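Cocosin 1 acidic chain (Cocos nucifera, PDB 5WPW) serves as an 11S seed storage globulin of coconut, a hexameric nutrient reservoir whose subunits each carry two cupin domains, and is a potential food allergen. Local coordinates at residues Arg49-Pro54 with Asn217-Leu222; Val72-Pro77 with Met248-Asn253; Gln105-Phe110 with Ala123-Asn128; Val115-Asn120 with Leu278-Phe283. The protein carries 2 engineered substitutions. All coordinates share one frame; numbering follows the deposited sequence.

Interaction 1 (Arg49-Pro54 with Asn217-Leu222); sequences RGLLLP and NGLQVL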
loop_
_atom_site.group_PDB
_atom_site.type_symbol
_atom_site.label_atom_id
_atom_site.label_comp_id
_atom_site.label_asym_id
_atom_site.label_seq_id
_atom_site.Cartn_x
_atom_site.Cartn_y
_atom_site.Cartn_z
ATOM N N ARG A 49 34.043 -4.416 28.208
ATOM C CA ARG A 49 33.644 -5.729 28.708
ATOM C C ARG A 49 32.320 -5.696 29.473
ATOM O O ARG A 49 31.966 -6.685 30.133
ATOM C CB ARG A 49 34.759 -6.361 29.566
ATOM C CG ARG A 49 35.771 -7.182 28.739
ATOM C CD ARG A 49 36.281 -6.422 27.524
ATOM N NE ARG A 49 37.302 -7.162 26.783
ATOM C CZ ARG A 49 37.705 -6.862 25.548
ATOM N NH1 ARG A 49 37.168 -5.832 24.898
ATOM N NH2 ARG A 49 38.642 -7.597 24.960
ATOM N N GLY A 50 31.562 -4.606 29.373
ATOM C CA GLY A 50 30.245 -4.521 29.979
ATOM C C GLY A 50 29.162 -4.992 29.019
ATOM O O GLY A 50 29.174 -4.664 27.836
ATOM N N LEU A 51 28.222 -5.760 29.560
ATOM C CA LEU A 51 27.083 -6.315 28.836
ATOM C C LEU A 51 25.807 -5.678 29.370
ATOM O O LEU A 51 25.529 -5.751 30.572
ATOM C CB LEU A 51 27.042 -7.842 28.993
ATOM C CG LEU A 51 25.764 -8.591 28.607
ATOM C CD1 LEU A 51 25.639 -8.640 27.077
ATOM C CD2 LEU A 51 25.795 -9.980 29.205
ATOM N N LEU A 52 25.045 -5.019 28.488
ATOM C CA LEU A 52 23.677 -4.622 28.812
ATOM C C LEU A 52 22.765 -5.839 28.709
ATOM O O LEU A 52 22.606 -6.407 27.618
ATOM C CB LEU A 52 23.198 -3.521 27.869
ATOM C CG LEU A 52 21.802 -2.937 28.082
ATOM C CD1 LEU A 52 21.701 -2.239 29.427
ATOM C CD2 LEU A 52 21.518 -1.973 26.949
ATOM N N LEU A 53 22.148 -6.219 29.833
ATOM C CA LEU A 53 21.362 -7.442 29.900
ATOM C C LEU A 53 20.134 -7.371 28.993
ATOM O O LEU A 53 19.580 -6.293 28.766
ATOM C CB LEU A 53 20.903 -7.702 31.334
ATOM C CG LEU A 53 22.083 -7.757 32.304
ATOM C CD1 LEU A 53 21.580 -7.912 33.707
ATOM C CD2 LEU A 53 23.012 -8.874 31.861
ATOM N N PRO A 54 19.663 -8.516 28.499
ATOM C CA PRO A 54 18.509 -8.506 27.590
ATOM C C PRO A 54 17.259 -7.951 28.254
ATOM O O PRO A 54 16.961 -8.238 29.416
ATOM C CB PRO A 54 18.342 -9.971 27.207
ATOM C CG PRO A 54 19.070 -10.750 28.298
ATOM C CD PRO A 54 20.217 -9.870 28.682
ATOM N N ASN A 217 35.724 -12.627 31.667
ATOM C CA ASN A 217 36.422 -13.461 30.698
ATOM C C ASN A 217 36.225 -13.009 29.266
ATOM O O ASN A 217 36.543 -13.766 28.340
ATOM C CB ASN A 217 35.966 -14.912 30.825
ATOM C CG ASN A 217 36.621 -15.613 31.966
ATOM O OD1 ASN A 217 37.786 -15.353 32.274
ATOM N ND2 ASN A 217 35.884 -16.517 32.615
ATOM N N GLY A 218 35.691 -11.814 29.056
ATOM C CA GLY A 218 35.293 -11.411 27.727
ATOM C C GLY A 218 34.010 -12.130 27.381
ATOM O O GLY A 218 33.633 -13.104 28.041
ATOM N N LEU A 219 33.305 -11.663 26.373
ATOM C CA LEU A 219 32.094 -12.328 25.920
ATOM C C LEU A 219 32.384 -12.878 24.539
ATOM O O LEU A 219 32.619 -12.112 23.604
ATOM C CB LEU A 219 30.913 -11.364 25.893
ATOM C CG LEU A 219 29.576 -12.000 25.526
ATOM C CD1 LEU A 219 29.005 -12.634 26.761
ATOM C CD2 LEU A 219 28.614 -10.957 24.951
ATOM N N GLN A 220 32.363 -14.193 24.396
ATOM C CA GLN A 220 32.550 -14.803 23.090
ATOM C C GLN A 220 31.193 -15.201 22.537
ATOM O O GLN A 220 30.431 -15.921 23.191
ATOM C CB GLN A 220 33.481 -16.012 23.152
ATOM C CG GLN A 220 34.933 -15.641 23.449
ATOM C CD GLN A 220 35.741 -15.362 22.193
ATOM O OE1 GLN A 220 36.101 -14.216 21.915
ATOM N NE2 GLN A 220 36.028 -16.410 21.424
ATOM N N VAL A 221 30.890 -14.706 21.345
ATOM C CA VAL A 221 29.702 -15.087 20.599
ATOM C C VAL A 221 30.169 -15.440 19.198
ATOM O O VAL A 221 31.298 -15.150 18.810
ATOM C CB VAL A 221 28.648 -13.962 20.560
ATOM C CG1 VAL A 221 28.366 -13.435 21.946
ATOM C CG2 VAL A 221 29.105 -12.842 19.638
ATOM N N LEU A 222 29.299 -16.074 18.431
ATOM C CA LEU A 222 29.645 -16.343 17.045
ATOM C C LEU A 222 29.493 -15.060 16.235
ATOM O O LEU A 222 28.433 -14.422 16.261
ATOM C CB LEU A 222 28.768 -17.447 16.469
ATOM C CG LEU A 222 28.992 -18.850 17.045
ATOM C CD1 LEU A 222 27.669 -19.576 17.174
ATOM C CD2 LEU A 222 29.889 -19.613 16.111
#
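R49 meets G218 through the start of its side chain: CG of R49 lies 4.4 Å from CA of G218. The arginine comes just before strand 50-57 begins. Beyond CG its chain runs on past G218, ending at NH1, which makes a weak hydrogen bond to the carbonyl oxygen of N129. G218 has a positive phi, 75°, a backbone shape that suits glycine. The second point of contact is L51, whose CD1 comes within 4.3 Å of CD2 of L219. The two leucines share one conformation, with CG anti to the backbone N (chi1 165° for L51 and -176° for L219), and each sends one methyl across the gap. No hydrogen bond joins the two backbones here, and the contact rests on thin apolar packing, buried at the leucine pair and partly exposed at R49 and G218. L52 turns to other neighbours, C126, I212 and E211, while L53 and P54 pack on S392 of a neighbouring subunit. The same subunit also borders 217-222, through N391 against L219 and a hydrogen bond from N of Q220 to OE2 of E387. Within the chain, L52 is backbone-bonded to C126 of strand 124-127, R49 and G50 to N128 just beyond it, and L51 to V213 of strand 212-214. Residues 217-222 thus form a loop that leaves strand 212-214, the neighbour of 50-57 in the curled sheet, and lies against L51, with N of L219 hydrogen-bonded to OH of Y127 on strand 124-127.

Interaction 2 (Val72-Pro77 with Met248-Asn253); sequences VGLVMP and MKIKQN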
loop_
_atom_site.group_PDB
_atom_site.type_symbol
_atom_site.label_atom_id
_atom_site.label_comp_id
_atom_site.label_asym_id
_atom_site.label_seq_id
_atom_site.Cartn_x
_atom_site.Cartn_y
_atom_site.Cartn_z
ATOM N N VAL A 72 25.717 -5.835 19.107
ATOM C CA VAL A 72 24.321 -5.726 19.507
ATOM C C VAL A 72 23.573 -6.974 19.060
ATOM O O VAL A 72 23.820 -7.515 17.976
ATOM C CB VAL A 72 23.660 -4.459 18.928
ATOM C CG1 VAL A 72 22.194 -4.670 18.792
ATOM C CG2 VAL A 72 23.912 -3.281 19.837
ATOM N N GLY A 73 22.669 -7.439 19.911
ATOM C CA GLY A 73 21.766 -8.514 19.556
ATOM C C GLY A 73 20.313 -8.097 19.680
ATOM O O GLY A 73 19.880 -7.531 20.698
ATOM N N LEU A 74 19.561 -8.363 18.622
ATOM C CA LEU A 74 18.128 -8.129 18.570
ATOM C C LEU A 74 17.475 -9.453 18.224
ATOM O O LEU A 74 17.748 -10.031 17.160
ATOM C CB LEU A 74 17.795 -7.073 17.524
ATOM C CG LEU A 74 16.316 -6.802 17.317
ATOM C CD1 LEU A 74 15.829 -6.111 18.542
ATOM C CD2 LEU A 74 16.133 -5.922 16.095
ATOM N N VAL A 75 16.640 -9.945 19.110
ATOM C CA VAL A 75 16.008 -11.240 18.886
ATOM C C VAL A 75 14.664 -11.024 18.202
ATOM O O VAL A 75 13.772 -10.365 18.751
ATOM C CB VAL A 75 15.846 -12.015 20.195
ATOM C CG1 VAL A 75 15.129 -13.324 19.921
ATOM C CG2 VAL A 75 17.214 -12.254 20.840
ATOM N N MET A 76 14.513 -11.593 17.002
ATOM C CA MET A 76 13.256 -11.500 16.267
ATOM C C MET A 76 12.476 -12.790 16.463
ATOM O O MET A 76 12.882 -13.828 15.931
ATOM C CB MET A 76 13.522 -11.242 14.782
ATOM C CG MET A 76 14.557 -10.152 14.543
ATOM S SD MET A 76 14.236 -9.150 13.076
ATOM C CE MET A 76 15.656 -8.043 13.074
ATOM N N PRO A 77 11.377 -12.782 17.221
ATOM C CA PRO A 77 10.676 -14.033 17.545
ATOM C C PRO A 77 10.125 -14.747 16.317
ATOM O O PRO A 77 9.481 -14.149 15.451
ATOM C CB PRO A 77 9.539 -13.570 18.466
ATOM C CG PRO A 77 9.432 -12.101 18.265
ATOM C CD PRO A 77 10.803 -11.626 17.926
ATOM N N MET A 248 15.791 -7.931 8.163
ATOM C CA MET A 248 15.677 -6.472 8.145
ATOM C C MET A 248 16.961 -5.840 8.675
ATOM O O MET A 248 17.490 -6.261 9.709
ATOM C CB MET A 248 14.520 -6.013 9.027
ATOM C CG MET A 248 13.138 -6.201 8.498
ATOM S SD MET A 248 12.065 -5.251 9.593
ATOM C CE MET A 248 12.080 -6.293 11.054
ATOM N N LYS A 249 17.448 -4.809 7.994
ATOM C CA LYS A 249 18.553 -4.045 8.539
ATOM C C LYS A 249 18.014 -3.211 9.693
ATOM O O LYS A 249 16.942 -2.616 9.582
ATOM C CB LYS A 249 19.184 -3.158 7.459
ATOM C CG LYS A 249 20.459 -2.444 7.905
ATOM C CD LYS A 249 21.011 -1.503 6.817
ATOM C CE LYS A 249 19.886 -0.792 6.075
ATOM N NZ LYS A 249 20.073 0.688 5.879
ATOM N N ILE A 250 18.727 -3.195 10.819
ATOM C CA ILE A 250 18.317 -2.432 11.996
ATOM C C ILE A 250 19.281 -1.320 12.336
ATOM O O ILE A 250 19.074 -0.621 13.337
ATOM C CB ILE A 250 18.130 -3.339 13.230
ATOM C CG1 ILE A 250 19.417 -4.097 13.535
ATOM C CG2 ILE A 250 16.951 -4.278 13.041
ATOM C CD1 ILE A 250 19.812 -4.041 14.994
ATOM N N LYS A 251 20.350 -1.167 11.571
ATOM C CA LYS A 251 21.436 -0.274 11.935
ATOM C C LYS A 251 21.856 0.489 10.690
ATOM O O LYS A 251 21.889 -0.076 9.588
ATOM C CB LYS A 251 22.617 -1.068 12.504
ATOM C CG LYS A 251 23.918 -0.283 12.642
ATOM C CD LYS A 251 25.013 -1.193 13.230
ATOM C CE LYS A 251 26.199 -1.323 12.283
ATOM N NZ LYS A 251 26.037 -2.337 11.196
ATOM N N GLN A 252 22.161 1.769 10.864
ATOM C CA GLN A 252 22.681 2.578 9.767
ATOM C C GLN A 252 23.581 3.660 10.334
ATOM O O GLN A 252 23.225 4.321 11.313
ATOM C CB GLN A 252 21.550 3.212 8.952
ATOM C CG GLN A 252 22.051 4.288 8.011
ATOM C CD GLN A 252 22.029 3.861 6.570
ATOM O OE1 GLN A 252 21.865 2.683 6.262
ATOM N NE2 GLN A 252 22.172 4.827 5.666
ATOM N N ASN A 253 24.746 3.834 9.723
ATOM C CA ASN A 253 25.684 4.843 10.179
ATOM C C ASN A 253 25.342 6.196 9.555
ATOM O O ASN A 253 25.146 6.294 8.344
ATOM C CB ASN A 253 27.109 4.418 9.835
ATOM C CG ASN A 253 28.125 5.439 10.259
ATOM O OD1 ASN A 253 28.437 6.345 9.501
ATOM N ND2 ASN A 253 28.619 5.325 11.479
#
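M76 and L74 pack against M248 and I250 inside the N-terminal cupin jelly roll, where strand 70-74 of one sheet faces the segment leading into strand 251-253 of the other. The M76 side chain reaches across the gap. Its CB points to residues 248-253, and CG sits anti to the carbonyl carbon (chi1 -46°). A bend at chi2 then brings SD within 4.1 Å of CE of M248, the two methionine chains crossing at a slant. At the tip, CE of M76 lies 4.0 Å from CG2 of I250, the two side chains sliding past each other in opposite directions. That same CG2 is also touched at 3.6 Å by CD2 of L74, so one isoleucine methyl serves both partners. With CG1 of I250 between the backbone N and the carbonyl carbon, CG2 falls beside the N and faces L74 and M76. Y108 touches both M76 and I250, and F241 of a neighbouring subunit packs on M76. Since C246 forms the disulfide with C79 between the acidic and basic chains, 248-253 belongs to the basic chain, and the contact unites both chains in one barrel. K249 points away from 72-77 and packs on Q252 of a neighbouring subunit; its NZ is bound to the carbonyl oxygen of K277 and, 2.7 Å away, to OE1 of Q252 in its own chain, with a C=O...N angle of 146° and the nitrogen tilted 33° from the carbonyl plane.

Interaction 3 (Gln105-Phe110 with Ala123-Asn128); sequences QKVYQF and AYWCYN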
loop_
_atom_site.group_PDB
_atom_site.type_symbol
_atom_site.label_atom_id
_atom_site.label_comp_id
_atom_site.label_asym_id
_atom_site.label_seq_id
_atom_site.Cartn_x
_atom_site.Cartn_y
_atom_site.Cartn_z
ATOM N N GLN A 105 20.821 -16.061 17.131
ATOM C CA GLN A 105 20.502 -15.199 16.012
ATOM C C GLN A 105 21.686 -14.301 15.691
ATOM O O GLN A 105 22.669 -14.218 16.442
ATOM C CB GLN A 105 19.248 -14.373 16.288
ATOM C CG GLN A 105 17.984 -15.204 16.173
ATOM C CD GLN A 105 16.741 -14.347 16.182
ATOM O OE1 GLN A 105 16.785 -13.167 15.811
ATOM N NE2 GLN A 105 15.618 -14.935 16.583
ATOM N N LYS A 106 21.569 -13.636 14.540
ATOM C CA LYS A 106 22.661 -12.844 13.991
ATOM C C LYS A 106 22.970 -11.664 14.905
ATOM O O LYS A 106 22.079 -11.080 15.520
ATOM C CB LYS A 106 22.283 -12.359 12.591
ATOM C CG LYS A 106 20.911 -11.702 12.533
ATOM C CD LYS A 106 20.461 -11.397 11.098
ATOM C CE LYS A 106 19.811 -12.618 10.433
ATOM N NZ LYS A 106 19.154 -12.250 9.134
ATOM N N VAL A 107 24.249 -11.309 15.006
ATOM C CA VAL A 107 24.642 -10.244 15.898
ATOM C C VAL A 107 25.144 -9.091 15.047
ATOM O O VAL A 107 25.661 -9.283 13.940
ATOM C CB VAL A 107 25.689 -10.738 16.907
ATOM C CG1 VAL A 107 25.065 -11.847 17.769
ATOM C CG2 VAL A 107 26.886 -11.256 16.168
ATOM N N TYR A 108 24.934 -7.887 15.551
ATOM C CA TYR A 108 25.150 -6.655 14.811
ATOM C C TYR A 108 26.311 -5.898 15.440
ATOM O O TYR A 108 26.263 -5.547 16.624
ATOM C CB TYR A 108 23.883 -5.809 14.827
ATOM C CG TYR A 108 22.660 -6.556 14.350
ATOM C CD1 TYR A 108 22.301 -6.539 13.012
ATOM C CD2 TYR A 108 21.842 -7.251 15.238
ATOM C CE1 TYR A 108 21.178 -7.198 12.563
ATOM C CE2 TYR A 108 20.708 -7.928 14.792
ATOM C CZ TYR A 108 20.389 -7.897 13.447
ATOM O OH TYR A 108 19.272 -8.560 12.967
ATOM N N GLN A 109 27.339 -5.629 14.653
ATOM C CA GLN A 109 28.513 -4.934 15.160
ATOM C C GLN A 109 28.381 -3.458 14.846
ATOM O O GLN A 109 28.231 -3.081 13.684
ATOM C CB GLN A 109 29.784 -5.532 14.571
ATOM C CG GLN A 109 29.919 -6.973 14.985
ATOM C CD GLN A 109 31.335 -7.457 14.920
ATOM O OE1 GLN A 109 32.208 -6.940 15.617
ATOM N NE2 GLN A 109 31.580 -8.447 14.072
ATOM N N PHE A 110 28.419 -2.632 15.877
ATOM C CA PHE A 110 28.135 -1.217 15.744
ATOM C C PHE A 110 29.384 -0.395 16.040
ATOM O O PHE A 110 30.398 -0.898 16.528
ATOM C CB PHE A 110 26.986 -0.813 16.666
ATOM C CG PHE A 110 27.324 -0.862 18.124
ATOM C CD1 PHE A 110 27.857 0.243 18.763
ATOM C CD2 PHE A 110 27.054 -1.995 18.874
ATOM C CE1 PHE A 110 28.154 0.213 20.118
ATOM C CE2 PHE A 110 27.334 -2.022 20.230
ATOM C CZ PHE A 110 27.888 -0.929 20.846
ATOM N N ALA A 123 13.360 -8.414 22.351
ATOM C CA ALA A 123 14.506 -8.488 23.256
ATOM C C ALA A 123 15.796 -8.005 22.594
ATOM O O ALA A 123 16.120 -8.373 21.456
ATOM C CB ALA A 123 14.690 -9.918 23.765
ATOM N N TYR A 124 16.563 -7.219 23.350
ATOM C CA TYR A 124 17.736 -6.492 22.877
ATOM C C TYR A 124 18.846 -6.584 23.921
ATOM O O TYR A 124 18.567 -6.460 25.118
ATOM C CB TYR A 124 17.353 -5.031 22.663
ATOM C CG TYR A 124 18.454 -4.032 22.390
ATOM C CD1 TYR A 124 19.011 -3.925 21.129
ATOM C CD2 TYR A 124 18.887 -3.150 23.377
ATOM C CE1 TYR A 124 19.997 -2.998 20.852
ATOM C CE2 TYR A 124 19.880 -2.206 23.107
ATOM C CZ TYR A 124 20.430 -2.144 21.840
ATOM O OH TYR A 124 21.413 -1.224 21.534
ATOM N N TRP A 125 20.096 -6.768 23.474
ATOM C CA TRP A 125 21.256 -6.718 24.366
ATOM C C TRP A 125 22.443 -6.100 23.625
ATOM O O TRP A 125 22.482 -6.062 22.390
ATOM C CB TRP A 125 21.603 -8.126 24.929
ATOM C CG TRP A 125 21.910 -9.164 23.888
ATOM C CD1 TRP A 125 21.032 -10.081 23.361
ATOM C CD2 TRP A 125 23.173 -9.419 23.268
ATOM N NE1 TRP A 125 21.672 -10.871 22.442
ATOM C CE2 TRP A 125 22.984 -10.479 22.357
ATOM C CE3 TRP A 125 24.447 -8.834 23.377
ATOM C CZ2 TRP A 125 24.014 -10.978 21.565
ATOM C CZ3 TRP A 125 25.477 -9.330 22.586
ATOM C CH2 TRP A 125 25.253 -10.390 21.688
ATOM N N CYS A 126 23.435 -5.652 24.397
ATOM C CA CYS A 126 24.491 -4.773 23.893
ATOM C C CYS A 126 25.775 -5.068 24.642
ATOM O O CYS A 126 25.775 -5.002 25.872
ATOM C CB CYS A 126 24.123 -3.308 24.112
ATOM S SG CYS A 126 25.318 -2.150 23.452
ATOM N N TYR A 127 26.855 -5.354 23.918
ATOM C CA TYR A 127 28.133 -5.683 24.561
ATOM C C TYR A 127 29.255 -4.810 24.003
ATOM O O TYR A 127 29.423 -4.697 22.780
ATOM C CB TYR A 127 28.467 -7.163 24.380
ATOM C CG TYR A 127 29.864 -7.572 24.874
ATOM C CD1 TYR A 127 30.149 -7.657 26.236
ATOM C CD2 TYR A 127 30.882 -7.880 23.970
ATOM C CE1 TYR A 127 31.444 -8.044 26.696
ATOM C CE2 TYR A 127 32.182 -8.260 24.412
ATOM C CZ TYR A 127 32.446 -8.342 25.771
ATOM O OH TYR A 127 33.722 -8.728 26.209
ATOM N N ASN A 128 30.049 -4.230 24.904
ATOM C CA ASN A 128 31.184 -3.379 24.542
ATOM C C ASN A 128 32.441 -4.232 24.456
ATOM O O ASN A 128 32.993 -4.626 25.481
ATOM C CB ASN A 128 31.350 -2.263 25.573
ATOM C CG ASN A 128 32.510 -1.323 25.254
ATOM O OD1 ASN A 128 33.194 -1.463 24.231
ATOM N ND2 ASN A 128 32.710 -0.348 26.115
#
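F110 and C126 form the heart of this contact, a Cys sulfur-aromatic pair in which SG of C126 lies 3.8 Å from CE2 of F110 and almost as near to CZ. The sulfur stands 4.7 Å from the centroid of the F110 ring and 59° off its normal, an oblique approach at one side of the ring. F110 has CG between its backbone N and carbonyl carbon (chi1 69°), which swings the ring toward strand 124-127, while SG of C126 is anti to its own N. CE2 of F110 also passes 4.2 Å from the carbonyl oxygen of Y127. A second, separate touch joins V107 to W125: CG1 of V107 rests 4.0 Å from CZ2 of the indole and only slightly farther from CH2, again obliquely. All of these residues are buried and no hydrogen bond crosses between the segments. The next shell explains their placing. V72 touches both F110 and C126, and I71 touches both V107 and W125, so residues of the intervening strand set the spacing of each pair. V134, from the other sheet, packs against F110, whereas F83 leans on V107 and P385 of a neighbouring subunit on W125. Strands 107-110 and 124-127 are accordingly second neighbours in the sheet, 9.1 Å apart at their axes and inclined by 46°. Strand 70-74 runs between them, antiparallel to both, bonded to Y108 and F110 on one edge and to W125 on the other.

Interaction 4 (Val115-Asn120 with Leu278-Phe283); sequences VLAVPN and LPILRF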
loop_
_atom_site.group_PDB
_atom_site.type_symbol
_atom_site.label_atom_id
_atom_site.label_comp_id
_atom_site.label_asym_id
_atom_site.label_seq_id
_atom_site.Cartn_x
_atom_site.Cartn_y
_atom_site.Cartn_z
ATOM N N VAL A 115 23.200 4.483 14.047
ATOM C CA VAL A 115 21.847 4.562 14.581
ATOM C C VAL A 115 21.279 3.158 14.554
ATOM O O VAL A 115 21.337 2.487 13.515
ATOM C CB VAL A 115 20.941 5.506 13.773
ATOM C CG1 VAL A 115 19.563 5.403 14.326
ATOM C CG2 VAL A 115 21.430 6.934 13.874
ATOM N N LEU A 116 20.766 2.704 15.695
ATOM C CA LEU A 116 20.101 1.412 15.818
ATOM C C LEU A 116 18.624 1.629 16.108
ATOM O O LEU A 116 18.271 2.463 16.947
ATOM C CB LEU A 116 20.718 0.588 16.944
ATOM C CG LEU A 116 22.178 0.244 16.702
ATOM C CD1 LEU A 116 23.047 0.726 17.853
ATOM C CD2 LEU A 116 22.266 -1.250 16.521
ATOM N N ALA A 117 17.769 0.874 15.417
ATOM C CA ALA A 117 16.313 0.933 15.592
ATOM C C ALA A 117 15.845 -0.369 16.232
ATOM O O ALA A 117 16.035 -1.451 15.658
ATOM C CB ALA A 117 15.595 1.143 14.263
ATOM N N VAL A 118 15.234 -0.264 17.408
ATOM C CA VAL A 118 14.705 -1.412 18.141
ATOM C C VAL A 118 13.181 -1.340 18.257
ATOM O O VAL A 118 12.676 -0.532 19.040
ATOM C CB VAL A 118 15.349 -1.477 19.536
ATOM C CG1 VAL A 118 14.829 -2.660 20.304
ATOM C CG2 VAL A 118 16.856 -1.536 19.418
ATOM N N PRO A 119 12.423 -2.178 17.540
ATOM C CA PRO A 119 10.960 -2.203 17.704
ATOM C C PRO A 119 10.541 -2.517 19.130
ATOM O O PRO A 119 11.208 -3.258 19.847
ATOM C CB PRO A 119 10.504 -3.334 16.769
ATOM C CG PRO A 119 11.711 -3.687 15.931
ATOM C CD PRO A 119 12.914 -3.275 16.695
ATOM N N ASN A 120 9.388 -1.998 19.526
ATOM C CA ASN A 120 8.875 -2.376 20.838
ATOM C C ASN A 120 8.670 -3.887 20.907
ATOM O O ASN A 120 8.416 -4.547 19.897
ATOM C CB ASN A 120 7.558 -1.685 21.104
ATOM C CG ASN A 120 6.581 -1.970 20.023
ATOM O OD1 ASN A 120 6.850 -1.674 18.858
ATOM N ND2 ASN A 120 5.470 -2.610 20.371
ATOM N N LEU A 278 16.585 3.452 5.530
ATOM C CA LEU A 278 16.544 2.338 6.479
ATOM C C LEU A 278 15.092 1.896 6.580
ATOM O O LEU A 278 14.287 2.562 7.249
ATOM C CB LEU A 278 17.084 2.753 7.838
ATOM C CG LEU A 278 17.019 1.713 8.960
ATOM C CD1 LEU A 278 17.839 0.522 8.556
ATOM C CD2 LEU A 278 17.484 2.305 10.302
ATOM N N PRO A 279 14.725 0.790 5.944
ATOM C CA PRO A 279 13.292 0.492 5.769
ATOM C C PRO A 279 12.511 0.389 7.060
ATOM O O PRO A 279 11.363 0.841 7.098
ATOM C CB PRO A 279 13.316 -0.843 5.014
ATOM C CG PRO A 279 14.605 -0.829 4.297
ATOM C CD PRO A 279 15.577 -0.117 5.164
ATOM N N ILE A 280 13.099 -0.171 8.122
ATOM C CA ILE A 280 12.342 -0.435 9.342
ATOM C C ILE A 280 11.772 0.842 9.945
ATOM O O ILE A 280 10.786 0.791 10.684
ATOM C CB ILE A 280 13.208 -1.190 10.381
ATOM C CG1 ILE A 280 12.312 -1.752 11.494
ATOM C CG2 ILE A 280 14.306 -0.281 10.974
ATOM C CD1 ILE A 280 13.037 -2.581 12.522
ATOM N N LEU A 281 12.343 2.003 9.606
ATOM C CA LEU A 281 11.884 3.234 10.220
ATOM C C LEU A 281 10.438 3.538 9.858
ATOM O O LEU A 281 9.791 4.302 10.575
ATOM C CB LEU A 281 12.772 4.413 9.801
ATOM C CG LEU A 281 14.231 4.300 10.258
ATOM C CD1 LEU A 281 15.038 5.570 10.007
ATOM C CD2 LEU A 281 14.254 3.940 11.727
ATOM N N ARG A 282 9.936 2.991 8.751
ATOM C CA ARG A 282 8.539 3.212 8.381
ATOM C C ARG A 282 7.571 2.554 9.357
ATOM O O ARG A 282 6.391 2.918 9.377
ATOM C CB ARG A 282 8.271 2.708 6.954
ATOM C CG ARG A 282 8.158 1.188 6.801
ATOM C CD ARG A 282 8.220 0.790 5.321
ATOM N NE ARG A 282 8.656 -0.597 5.150
ATOM C CZ ARG A 282 7.991 -1.525 4.462
ATOM N NH1 ARG A 282 6.843 -1.229 3.863
ATOM N NH2 ARG A 282 8.479 -2.758 4.378
ATOM N N PHE A 283 8.039 1.575 10.133
ATOM C CA PHE A 283 7.291 1.003 11.244
ATOM C C PHE A 283 7.645 1.658 12.574
ATOM O O PHE A 283 6.756 1.873 13.407
ATOM C CB PHE A 283 7.548 -0.511 11.301
ATOM C CG PHE A 283 7.440 -1.176 9.955
ATOM C CD1 PHE A 283 6.209 -1.307 9.336
ATOM C CD2 PHE A 283 8.566 -1.628 9.291
ATOM C CE1 PHE A 283 6.098 -1.904 8.085
ATOM C CE2 PHE A 283 8.466 -2.230 8.040
ATOM C CZ PHE A 283 7.232 -2.367 7.438
#
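A117 presents its CB to two side chains of the segment 278-283, lying 3.8 Å from CG2 of I280 and 4.0 Å from CD2 of L281. The small side chain lets the two larger ones close in on the strand. I280 is fully extended, with CG1 anti to the backbone N (chi1 -166°) and chi2 near 180°, and its branches divide the work: CG2, attached at CB, meets A117, while the extended CG1-CD1 arm brings CD1 to CG of P119, 3.8 Å away. There the isoleucine chain and the proline ring cross at about a right angle. L281 begins off to one side, but with CG anti to the carbonyl carbon (chi1 -63°) and an extended chi2 it carries CD2 back toward A117. The pair is offered by a type I turn from L278 to L281, closed by the bond from N of L281 to O of L278 at 3.1 Å, which leads toward the short helix that follows. L62 touches A117 and L281, and L273 packs on L281 as well, adding a leucine from each domain. All of it is apolar packing between strand 114-118 with the following P119, in the first cupin domain, and the turn-and-helix segment 278-283 of the second, an interdomain seam of the two-cupin (bicupin) architecture of 11S globulins.

Interactions 1, 2 and 3 share the curled sheet of the N-terminal cupin domain, through neighbouring strands 50-57, 124-127, 70-74 and 107-110. Interaction 3 is the middle one, its centre 9 Å from that of interaction 1 and 8 Å from that of interaction 2, nested within the loops both close. Interaction 2 crosses to the opposing sheet, where strand 251-253 pairs with strand 114-118 of interaction 4, their centres 8 Å apart. Interactions 1 and 4 are farthest apart, 24 Å between centres. The segments of 1, 2 and 4 interleave, closing distant parts of the chain on one domain. The series runs from loop 217-222, through the interior between the sheets, to the second cupin domain.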